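Local atomic coordinates of chain length determinant protein (Shigella flexneri, PDB entry 4E2H), a protein that regulates the chain length of the O-antigen polysaccharide of lipopolysaccharide, probably acting from the inner membrane with this domain in the periplasm. Residues Met101-Ala104 against Gln105-Gln109; Gln108-Asp111 against Asp112-Gln116; Leu150-Arg153 against Gln154-Glu157. One frame throughout, in Å; residues are numbered along the deposited sequence.

Contact 1: Met101-Ala104 against Gln105-Gln109; sequences MKLA and QYIQQ
Y106 N donates to K102 O at 3.0 Å, a nearly straight bond with an N-H...O angle of 163°. Two more i to i+4 bonds follow one residue further on each time. I107 N reaches L103 O at 3.1 Å, and Q108 N reaches A104 O at 3.2 Å. The last donor stands above the plane of the A104 carbonyl. Q105 N is held less well, by weak bonds to both M101 O and K102 O. K102 O therefore serves two amides, and it also lies obliquely by the Y106 ring, 3.6 Å from CG.

Among the side chains, K102 and Q105 run side by side in the same direction. The K102 chain is bent at each torsion beyond CB, with chi2 at 77°, and this folds its end back along Q105. Over the apolar side, L103 and I107 cross at a slant, with L103 CG 4.0 Å from I107 CD1. Both are buried. L103 packs on V89 and Y91 of strand 87-92, and I107 on V89 and on F58 of helix 43-65. Y106 rests on L61 and L65 of that same helix.

The chemistry is that of an amphipathic helix near its N-terminal end. L103 and I107 join it to the sheet by apolar contact, while K102 and Q105 put polar groups along another flank.

Contact 2: Gln108-Asp111 against Asp112-Gln116; sequences QQVD and DKVNQ
D111 and N115, one helical turn apart, make a direct bond from side chain to backbone. N115 ND2 donates to D111 O at 2.9 Å with an N-H...O angle of 174°, and the acceptor lies in the plane of the N115 amide. The same ND2 is 3.2 Å from D111 OD1. The two side chains lie side by side and point the same way, with their flat ends turned 72° apart. The D111 carboxylate leans toward N115 because its CG is anti to the backbone N (chi1 174°).

The backbone supplies the regular bonds. V114 N reaches V110 O at 2.9 Å and K113 N reaches Q109 O. The bond from D112 N to Q108 O is weak. At D111 O the donor is the N115 side chain, so a side chain joins in the turn.

Charge and water come next. A water donates to D111 OD2 at 2.8 Å and to D112 OD1 at 3.3 Å. D111 OD2 and D112 OD1 are 4.5 Å apart, and the water that bridges the two carboxylates probably eases their repulsion. Q108 brings NE2 to 3.0 Å from D112 OD1, its amide nearly perpendicular to the carboxylate.

The apolar contact lies on another side of the helix. V110 CG1 meets V114 CG2 at 4.1 Å. V110 packs on A57, F58 and L61 of helix 43-65, while V114 touches A231. K113 extends outward and packs on V235 of the second subunit.

The arrangement is typical of a long amphipathic helix, with valines four residues apart on the buried side and a polar cluster beside it. Here that helix is 97-164, the long helix of the Wzz periplasmic domain.

Contact 3: Leu150-Arg153 against Gln154-Glu157; sequences LRIR and QIQE
R151 and Q154 slant across each other on the far part of the long helix of the Wzz fold, with the guanidinium and amide planes 49° apart. R151 NH1 donates to Q154 OE1 at 2.8 Å. The oxygen sits at the guanidinium edge, close to its plane, but the donor is tilted from the plane of the amide carbonyl. A bend at chi2 (42°) swings the arginine head over to the oxygen end of Q154. NH2 of R151 bonds V178 O, so the head is held at two nitrogens.

I155 stands at about a right angle to R151, its CD1 near R151 CG. It also slants across I152, with the two CD1 atoms 3.8 Å apart. I155 packs on M194 and I195 of helix 187-195. I152 CG2 faces Q156 OE1 at 4.0 Å.

Subunits meet at this turn. L150 packs on L203 and Q154 on V204 of the second subunit, and R151 touches S188 of the third. E157 OE2 is hydrogen-bonded to T200 OG1 of the second subunit. The backbone keeps its i to i+4 bonds, and Q156 N donates to I152 O at 2.8 Å with an N-H...O angle of 176°.

The chain begins in strand 12-18, passes helix 43-65 and strand 87-92, and enters helix 97-164, which carries every contact. Each contact closes only successive helical turns; none encloses a loop or nests in another. Contact 1 comes first, beside the sheet. Contact 2 follows directly, overlapping it at Q108 and Q109, with centres 10 Å apart. Together they tie the start of the helix to helix 43-65 and the returning C-terminal segment. Contact 3 lies far along the same helix, its centre 62 Å from that of contact 2 and beyond the centre of the chain. There the helix meets V178, Q180 and helix 187-195 of its own chain, and both other subunits.

Contact 1: Met101-Ala104 against Gln105-Gln109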
HETATM    1  N   MSE C 101     -18.066  23.127  29.371  1.00 98.81           N
HETATM    2  CA  MSE C 101     -17.432  23.961  28.340  1.00 96.62           C
HETATM    3  C   MSE C 101     -15.941  23.667  28.347  1.00 93.64           C
HETATM    4  O   MSE C 101     -15.247  23.831  27.349  1.00 98.03           O
HETATM    5  CB  MSE C 101     -17.720  25.462  28.531  1.00102.11           C
HETATM    6  CG  MSE C 101     -19.194  25.864  28.352  1.00111.47           C
HETATM    7 SE   MSE C 101     -19.613  27.674  28.999  0.60144.70          SE
HETATM    8  CE  MSE C 101     -21.553  27.699  28.705  1.00129.47           C
ATOM      9  N   LYS C 102     -15.477  23.202  29.497  1.00 67.64           N
ATOM     10  CA  LYS C 102     -14.093  22.838  29.717  1.00 67.48           C
ATOM     11  C   LYS C 102     -13.758  21.534  28.997  1.00 69.01           C
ATOM     12  O   LYS C 102     -12.808  21.470  28.209  1.00 66.33           O
ATOM     13  CB  LYS C 102     -13.862  22.653  31.216  1.00 70.70           C
ATOM     14  CG  LYS C 102     -12.467  22.940  31.707  1.00 70.89           C
ATOM     15  CD  LYS C 102     -12.207  24.437  31.811  1.00 77.82           C
ATOM     16  CE  LYS C 102     -11.602  24.984  30.523  1.00 77.46           C
ATOM     17  NZ  LYS C 102     -12.314  26.203  30.019  1.00 80.26           N
ATOM     18  N   LEU C 103     -14.530  20.486  29.282  1.00 58.56           N
ATOM     19  CA  LEU C 103     -14.343  19.216  28.594  1.00 55.19           C
ATOM     20  C   LEU C 103     -14.308  19.456  27.095  1.00 56.22           C
ATOM     21  O   LEU C 103     -13.392  19.019  26.410  1.00 56.39           O
ATOM     22  CB  LEU C 103     -15.473  18.229  28.895  1.00 47.30           C
ATOM     23  CG  LEU C 103     -15.338  16.953  28.054  1.00 46.77           C
ATOM     24  CD1 LEU C 103     -14.099  16.174  28.493  1.00 48.47           C
ATOM     25  CD2 LEU C 103     -16.560  16.056  28.083  1.00 43.21           C
ATOM     26  N   ALA C 104     -15.310  20.153  26.584  1.00 50.43           N
ATOM     27  CA  ALA C 104     -15.467  20.252  25.148  1.00 50.33           C
ATOM     28  C   ALA C 104     -14.333  21.028  24.525  1.00 54.17           C
ATOM     29  O   ALA C 104     -14.014  20.824  23.347  1.00 54.02           O
ATOM     30  CB  ALA C 104     -16.802  20.876  24.789  1.00 51.18           C
ATOM     31  N   GLN C 105     -13.717  21.920  25.290  1.00 66.51           N
ATOM     32  CA  GLN C 105     -12.619  22.690  24.723  1.00 67.46           C
ATOM     33  C   GLN C 105     -11.330  21.854  24.690  1.00 64.98           C
ATOM     34  O   GLN C 105     -10.573  21.910  23.725  1.00 64.82           O
ATOM     35  CB  GLN C 105     -12.432  24.006  25.471  1.00 70.62           C
ATOM     36  CG  GLN C 105     -11.166  24.092  26.299  1.00 73.54           C
ATOM     37  CD  GLN C 105     -10.894  25.514  26.765  1.00 83.63           C
ATOM     38  OE1 GLN C 105     -11.434  26.479  26.206  1.00 86.07           O
ATOM     39  NE2 GLN C 105     -10.051  25.652  27.792  1.00 80.61           N
ATOM     40  N   TYR C 106     -11.115  21.057  25.732  1.00 48.54           N
ATOM     41  CA  TYR C 106      -9.944  20.201  25.837  1.00 48.73           C
ATOM     42  C   TYR C 106      -9.921  19.100  24.784  1.00 49.28           C
ATOM     43  O   TYR C 106      -8.863  18.559  24.422  1.00 45.52           O
ATOM     44  CB  TYR C 106      -9.851  19.620  27.242  1.00 49.37           C
ATOM     45  CG  TYR C 106      -9.309  20.619  28.240  1.00 56.45           C
ATOM     46  CD1 TYR C 106      -8.864  21.864  27.815  1.00 55.64           C
ATOM     47  CD2 TYR C 106      -9.229  20.319  29.598  1.00 58.29           C
ATOM     48  CE1 TYR C 106      -8.363  22.789  28.710  1.00 60.95           C
ATOM     49  CE2 TYR C 106      -8.715  21.237  30.505  1.00 57.11           C
ATOM     50  CZ  TYR C 106      -8.285  22.474  30.054  1.00 60.52           C
ATOM     51  OH  TYR C 106      -7.773  23.409  30.934  1.00 57.65           O
ATOM     52  N   ILE C 107     -11.105  18.777  24.295  1.00 44.69           N
ATOM     53  CA  ILE C 107     -11.264  17.870  23.170  1.00 44.25           C
ATOM     54  C   ILE C 107     -10.996  18.591  21.865  1.00 44.39           C
ATOM     55  O   ILE C 107     -10.380  18.035  20.965  1.00 44.64           O
ATOM     56  CB  ILE C 107     -12.691  17.327  23.126  1.00 45.47           C
ATOM     57  CG1 ILE C 107     -12.828  16.175  24.135  1.00 45.03           C
ATOM     58  CG2 ILE C 107     -13.080  16.927  21.700  1.00 35.40           C
ATOM     59  CD1 ILE C 107     -14.255  15.732  24.369  1.00 43.12           C
ATOM     60  N   GLN C 108     -11.476  19.828  21.762  1.00 49.72           N
ATOM     61  CA  GLN C 108     -11.192  20.647  20.596  1.00 49.17           C
ATOM     62  C   GLN C 108      -9.726  21.084  20.614  1.00 51.66           C
ATOM     63  O   GLN C 108      -9.183  21.500  19.595  1.00 51.99           O
ATOM     64  CB  GLN C 108     -12.124  21.857  20.545  1.00 48.74           C
ATOM     65  CG  GLN C 108     -12.007  22.705  19.284  1.00 49.75           C
ATOM     66  CD  GLN C 108     -12.315  21.927  18.006  1.00 59.56           C
ATOM     67  OE1 GLN C 108     -13.264  21.126  17.959  1.00 57.50           O
ATOM     68  NE2 GLN C 108     -11.511  22.163  16.954  1.00 58.49           N
ATOM     69  N   GLN C 109      -9.081  20.968  21.772  1.00 46.88           N
ATOM     70  CA  GLN C 109      -7.695  21.377  21.896  1.00 44.84           C
ATOM     71  C   GLN C 109      -6.807  20.245  21.403  1.00 53.57           C
ATOM     72  O   GLN C 109      -5.738  20.466  20.814  1.00 50.64           O
ATOM     73  CB  GLN C 109      -7.362  21.727  23.346  1.00 48.44           C
ATOM     74  CG  GLN C 109      -5.868  21.875  23.632  1.00 46.93           C
ATOM     75  CD  GLN C 109      -5.587  22.134  25.102  1.00 48.06           C
ATOM     76  OE1 GLN C 109      -5.959  23.179  25.638  1.00 50.06           O
ATOM     77  NE2 GLN C 109      -4.954  21.173  25.770  1.00 45.92           N
TER

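Contact 2: Gln108-Asp111 against Asp112-Gln116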
ATOM      1  N   GLN C 108     -11.476  19.828  21.762  1.00 49.72           N
ATOM      2  CA  GLN C 108     -11.192  20.647  20.596  1.00 49.17           C
ATOM      3  C   GLN C 108      -9.726  21.084  20.614  1.00 51.66           C
ATOM      4  O   GLN C 108      -9.183  21.500  19.595  1.00 51.99           O
ATOM      5  CB  GLN C 108     -12.124  21.857  20.545  1.00 48.74           C
ATOM      6  CG  GLN C 108     -12.007  22.705  19.284  1.00 49.75           C
ATOM      7  CD  GLN C 108     -12.315  21.927  18.006  1.00 59.56           C
ATOM      8  OE1 GLN C 108     -13.264  21.126  17.959  1.00 57.50           O
ATOM      9  NE2 GLN C 108     -11.511  22.163  16.954  1.00 58.49           N
ATOM     10  N   GLN C 109      -9.081  20.968  21.772  1.00 46.88           N
ATOM     11  CA  GLN C 109      -7.695  21.377  21.896  1.00 44.84           C
ATOM     12  C   GLN C 109      -6.807  20.245  21.403  1.00 53.57           C
ATOM     13  O   GLN C 109      -5.738  20.466  20.814  1.00 50.64           O
ATOM     14  CB  GLN C 109      -7.362  21.727  23.346  1.00 48.44           C
ATOM     15  CG  GLN C 109      -5.868  21.875  23.632  1.00 46.93           C
ATOM     16  CD  GLN C 109      -5.587  22.134  25.102  1.00 48.06           C
ATOM     17  OE1 GLN C 109      -5.959  23.179  25.638  1.00 50.06           O
ATOM     18  NE2 GLN C 109      -4.954  21.173  25.770  1.00 45.92           N
ATOM     19  N   VAL C 110      -7.259  19.023  21.649  1.00 61.86           N
ATOM     20  CA  VAL C 110      -6.547  17.867  21.151  1.00 55.88           C
ATOM     21  C   VAL C 110      -6.899  17.643  19.685  1.00 61.54           C
ATOM     22  O   VAL C 110      -6.027  17.301  18.886  1.00 61.40           O
ATOM     23  CB  VAL C 110      -6.841  16.616  21.993  1.00 57.97           C
ATOM     24  CG1 VAL C 110      -6.249  15.381  21.340  1.00 55.43           C
ATOM     25  CG2 VAL C 110      -6.286  16.788  23.402  1.00 55.14           C
ATOM     26  N   ASP C 111      -8.160  17.864  19.317  1.00 56.23           N
ATOM     27  CA  ASP C 111      -8.553  17.701  17.922  1.00 54.61           C
ATOM     28  C   ASP C 111      -7.818  18.684  17.028  1.00 59.78           C
ATOM     29  O   ASP C 111      -7.772  18.515  15.814  1.00 61.03           O
ATOM     30  CB  ASP C 111     -10.053  17.856  17.739  1.00 56.21           C
ATOM     31  CG  ASP C 111     -10.470  17.828  16.272  1.00 62.57           C
ATOM     32  OD1 ASP C 111      -9.888  17.039  15.494  1.00 63.57           O
ATOM     33  OD2 ASP C 111     -11.382  18.605  15.889  1.00 64.54           O
ATOM     34  N   ASP C 112      -7.247  19.725  17.617  1.00 59.15           N
ATOM     35  CA  ASP C 112      -6.441  20.652  16.836  1.00 56.59           C
ATOM     36  C   ASP C 112      -4.993  20.204  16.816  1.00 57.32           C
ATOM     37  O   ASP C 112      -4.328  20.298  15.792  1.00 57.20           O
ATOM     38  CB  ASP C 112      -6.560  22.068  17.387  1.00 55.49           C
ATOM     39  CG  ASP C 112      -7.820  22.759  16.919  1.00 63.85           C
ATOM     40  OD1 ASP C 112      -8.623  22.117  16.198  1.00 67.12           O
ATOM     41  OD2 ASP C 112      -8.016  23.940  17.282  1.00 67.14           O
ATOM     42  N   LYS C 113      -4.505  19.711  17.951  1.00 47.97           N
ATOM     43  CA  LYS C 113      -3.132  19.238  18.016  1.00 47.51           C
ATOM     44  C   LYS C 113      -2.920  18.100  17.004  1.00 48.79           C
ATOM     45  O   LYS C 113      -2.008  18.142  16.178  1.00 47.62           O
ATOM     46  CB  LYS C 113      -2.769  18.795  19.429  1.00 44.89           C
ATOM     47  CG  LYS C 113      -1.366  18.208  19.548  1.00 49.35           C
ATOM     48  CD  LYS C 113      -0.930  18.060  21.008  1.00 50.70           C
ATOM     49  CE  LYS C 113       0.512  17.534  21.080  1.00 61.89           C
ATOM     50  NZ  LYS C 113       0.924  17.020  22.443  1.00 64.78           N
ATOM     51  N   VAL C 114      -3.791  17.104  17.063  1.00 38.26           N
ATOM     52  CA  VAL C 114      -3.752  15.981  16.150  1.00 39.71           C
ATOM     53  C   VAL C 114      -3.818  16.445  14.703  1.00 43.37           C
ATOM     54  O   VAL C 114      -3.163  15.876  13.842  1.00 46.56           O
ATOM     55  CB  VAL C 114      -4.936  15.002  16.386  1.00 38.43           C
ATOM     56  CG1 VAL C 114      -5.102  14.055  15.183  1.00 37.67           C
ATOM     57  CG2 VAL C 114      -4.748  14.217  17.666  1.00 36.21           C
ATOM     58  N   ASN C 115      -4.622  17.454  14.411  1.00 41.92           N
ATOM     59  CA  ASN C 115      -4.694  17.906  13.028  1.00 45.41           C
ATOM     60  C   ASN C 115      -3.390  18.559  12.609  1.00 50.26           C
ATOM     61  O   ASN C 115      -3.013  18.536  11.427  1.00 52.74           O
ATOM     62  CB  ASN C 115      -5.882  18.828  12.775  1.00 45.20           C
ATOM     63  CG  ASN C 115      -7.064  18.088  12.183  1.00 50.91           C
ATOM     64  OD1 ASN C 115      -7.127  17.855  10.960  1.00 48.27           O
ATOM     65  ND2 ASN C 115      -8.015  17.706  13.049  1.00 51.32           N
ATOM     66  N   GLN C 116      -2.690  19.119  13.589  1.00 63.12           N
ATOM     67  CA  GLN C 116      -1.346  19.612  13.350  1.00 67.76           C
ATOM     68  C   GLN C 116      -0.354  18.462  13.057  1.00 67.10           C
ATOM     69  O   GLN C 116       0.317  18.476  12.031  1.00 70.41           O
ATOM     70  CB  GLN C 116      -0.886  20.466  14.525  1.00 69.77           C
ATOM     71  CG  GLN C 116      -0.717  21.928  14.186  1.00 75.58           C
ATOM     72  CD  GLN C 116       0.549  22.509  14.805  1.00 91.42           C
ATOM     73  OE1 GLN C 116       1.361  21.782  15.396  1.00 89.01           O
ATOM     74  NE2 GLN C 116       0.726  23.823  14.671  1.00 95.63           N
TER
HETATM   75  O   HOH W   1     -10.510  20.531  14.074  1.00 57.98           O

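Contact 3: Leu150-Arg153 against Gln154-Glu157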
ATOM      1  N   LEU C 150      21.078  -2.006 -26.741  1.00 26.68           N
ATOM      2  CA  LEU C 150      21.417  -3.344 -27.232  1.00 29.46           C
ATOM      3  C   LEU C 150      20.815  -3.611 -28.618  1.00 26.33           C
ATOM      4  O   LEU C 150      21.493  -4.125 -29.488  1.00 23.98           O
ATOM      5  CB  LEU C 150      20.955  -4.439 -26.265  1.00 27.92           C
ATOM      6  CG  LEU C 150      20.873  -5.828 -26.916  1.00 25.92           C
ATOM      7  CD1 LEU C 150      22.246  -6.450 -27.010  1.00 29.11           C
ATOM      8  CD2 LEU C 150      19.933  -6.747 -26.119  1.00 29.88           C
ATOM      9  N   ARG C 151      19.554  -3.256 -28.831  1.00 27.47           N
ATOM     10  CA  ARG C 151      18.947  -3.494 -30.128  1.00 25.66           C
ATOM     11  C   ARG C 151      19.707  -2.672 -31.167  1.00 30.45           C
ATOM     12  O   ARG C 151      19.979  -3.176 -32.265  1.00 24.87           O
ATOM     13  CB  ARG C 151      17.454  -3.194 -30.131  1.00 23.70           C
ATOM     14  CG  ARG C 151      16.724  -3.584 -31.417  1.00 23.33           C
ATOM     15  CD  ARG C 151      17.183  -4.965 -31.956  1.00 27.56           C
ATOM     16  NE  ARG C 151      16.164  -5.531 -32.853  1.00 32.23           N
ATOM     17  CZ  ARG C 151      16.044  -6.823 -33.171  1.00 29.68           C
ATOM     18  NH1 ARG C 151      16.888  -7.715 -32.683  1.00 31.20           N
ATOM     19  NH2 ARG C 151      15.074  -7.221 -33.989  1.00 33.56           N
ATOM     20  N   ILE C 152      20.123  -1.447 -30.813  1.00 37.64           N
ATOM     21  CA  ILE C 152      20.967  -0.649 -31.739  1.00 39.56           C
ATOM     22  C   ILE C 152      22.355  -1.259 -32.036  1.00 40.03           C
ATOM     23  O   ILE C 152      22.856  -1.150 -33.157  1.00 38.86           O
ATOM     24  CB  ILE C 152      21.151   0.840 -31.319  1.00 39.09           C
ATOM     25  CG1 ILE C 152      19.989   1.704 -31.811  1.00 43.67           C
ATOM     26  CG2 ILE C 152      22.396   1.427 -31.939  1.00 40.21           C
ATOM     27  CD1 ILE C 152      18.915   0.964 -32.579  1.00 47.66           C
ATOM     28  N   ARG C 153      22.998  -1.882 -31.056  1.00 36.92           N
ATOM     29  CA  ARG C 153      24.285  -2.500 -31.358  1.00 35.99           C
ATOM     30  C   ARG C 153      24.030  -3.660 -32.304  1.00 38.29           C
ATOM     31  O   ARG C 153      24.800  -3.888 -33.228  1.00 39.64           O
ATOM     32  CB  ARG C 153      25.063  -2.921 -30.105  1.00 33.69           C
ATOM     33  CG  ARG C 153      25.489  -1.723 -29.255  1.00 38.27           C
ATOM     34  CD  ARG C 153      26.319  -2.104 -28.019  1.00 42.04           C
ATOM     35  NE  ARG C 153      25.713  -3.162 -27.207  1.00 43.85           N
ATOM     36  CZ  ARG C 153      24.814  -2.952 -26.236  1.00 44.52           C
ATOM     37  NH1 ARG C 153      24.423  -1.714 -25.940  1.00 38.55           N
ATOM     38  NH2 ARG C 153      24.311  -3.983 -25.548  1.00 40.19           N
ATOM     39  N   GLN C 154      22.917  -4.359 -32.113  1.00 33.35           N
ATOM     40  CA  GLN C 154      22.569  -5.461 -33.007  1.00 34.20           C
ATOM     41  C   GLN C 154      22.417  -4.949 -34.428  1.00 34.87           C
ATOM     42  O   GLN C 154      22.919  -5.544 -35.372  1.00 37.98           O
ATOM     43  CB  GLN C 154      21.283  -6.155 -32.541  1.00 30.42           C
ATOM     44  CG  GLN C 154      21.495  -6.961 -31.274  1.00 33.55           C
ATOM     45  CD  GLN C 154      20.298  -7.800 -30.892  1.00 32.73           C
ATOM     46  OE1 GLN C 154      19.135  -7.390 -31.084  1.00 30.44           O
ATOM     47  NE2 GLN C 154      20.569  -8.998 -30.363  1.00 25.45           N
ATOM     48  N   ILE C 155      21.716  -3.836 -34.570  1.00 36.52           N
ATOM     49  CA  ILE C 155      21.561  -3.201 -35.864  1.00 36.86           C
ATOM     50  C   ILE C 155      22.909  -2.743 -36.440  1.00 38.58           C
ATOM     51  O   ILE C 155      23.211  -3.070 -37.584  1.00 40.14           O
ATOM     52  CB  ILE C 155      20.526  -2.046 -35.815  1.00 35.37           C
ATOM     53  CG1 ILE C 155      19.109  -2.626 -35.844  1.00 35.76           C
ATOM     54  CG2 ILE C 155      20.739  -1.083 -36.971  1.00 34.77           C
ATOM     55  CD1 ILE C 155      18.128  -1.943 -34.897  1.00 36.13           C
ATOM     56  N   GLN C 156      23.723  -2.015 -35.670  1.00 40.40           N
ATOM     57  CA  GLN C 156      25.061  -1.607 -36.150  1.00 43.45           C
ATOM     58  C   GLN C 156      25.836  -2.800 -36.692  1.00 41.56           C
ATOM     59  O   GLN C 156      26.584  -2.684 -37.660  1.00 41.83           O
ATOM     60  CB  GLN C 156      25.891  -0.933 -35.047  1.00 43.28           C
ATOM     61  CG  GLN C 156      25.954   0.595 -35.158  1.00 52.89           C
ATOM     62  CD  GLN C 156      26.017   1.296 -33.793  1.00 53.66           C
ATOM     63  OE1 GLN C 156      26.210   0.651 -32.757  1.00 53.41           O
ATOM     64  NE2 GLN C 156      25.845   2.621 -33.793  1.00 52.60           N
ATOM     65  N   GLU C 157      25.631  -3.944 -36.054  1.00 42.55           N
ATOM     66  CA  GLU C 157      26.396  -5.138 -36.328  1.00 43.63           C
ATOM     67  C   GLU C 157      25.944  -5.751 -37.643  1.00 46.78           C
ATOM     68  O   GLU C 157      26.764  -6.118 -38.501  1.00 47.49           O
ATOM     69  CB  GLU C 157      26.207  -6.122 -35.183  1.00 40.33           C
ATOM     70  CG  GLU C 157      27.066  -7.343 -35.232  1.00 47.99           C
ATOM     71  CD  GLU C 157      28.501  -7.080 -34.757  1.00 55.53           C
ATOM     72  OE1 GLU C 157      28.825  -5.899 -34.425  1.00 54.19           O
ATOM     73  OE2 GLU C 157      29.303  -8.061 -34.713  1.00 49.24           O
TER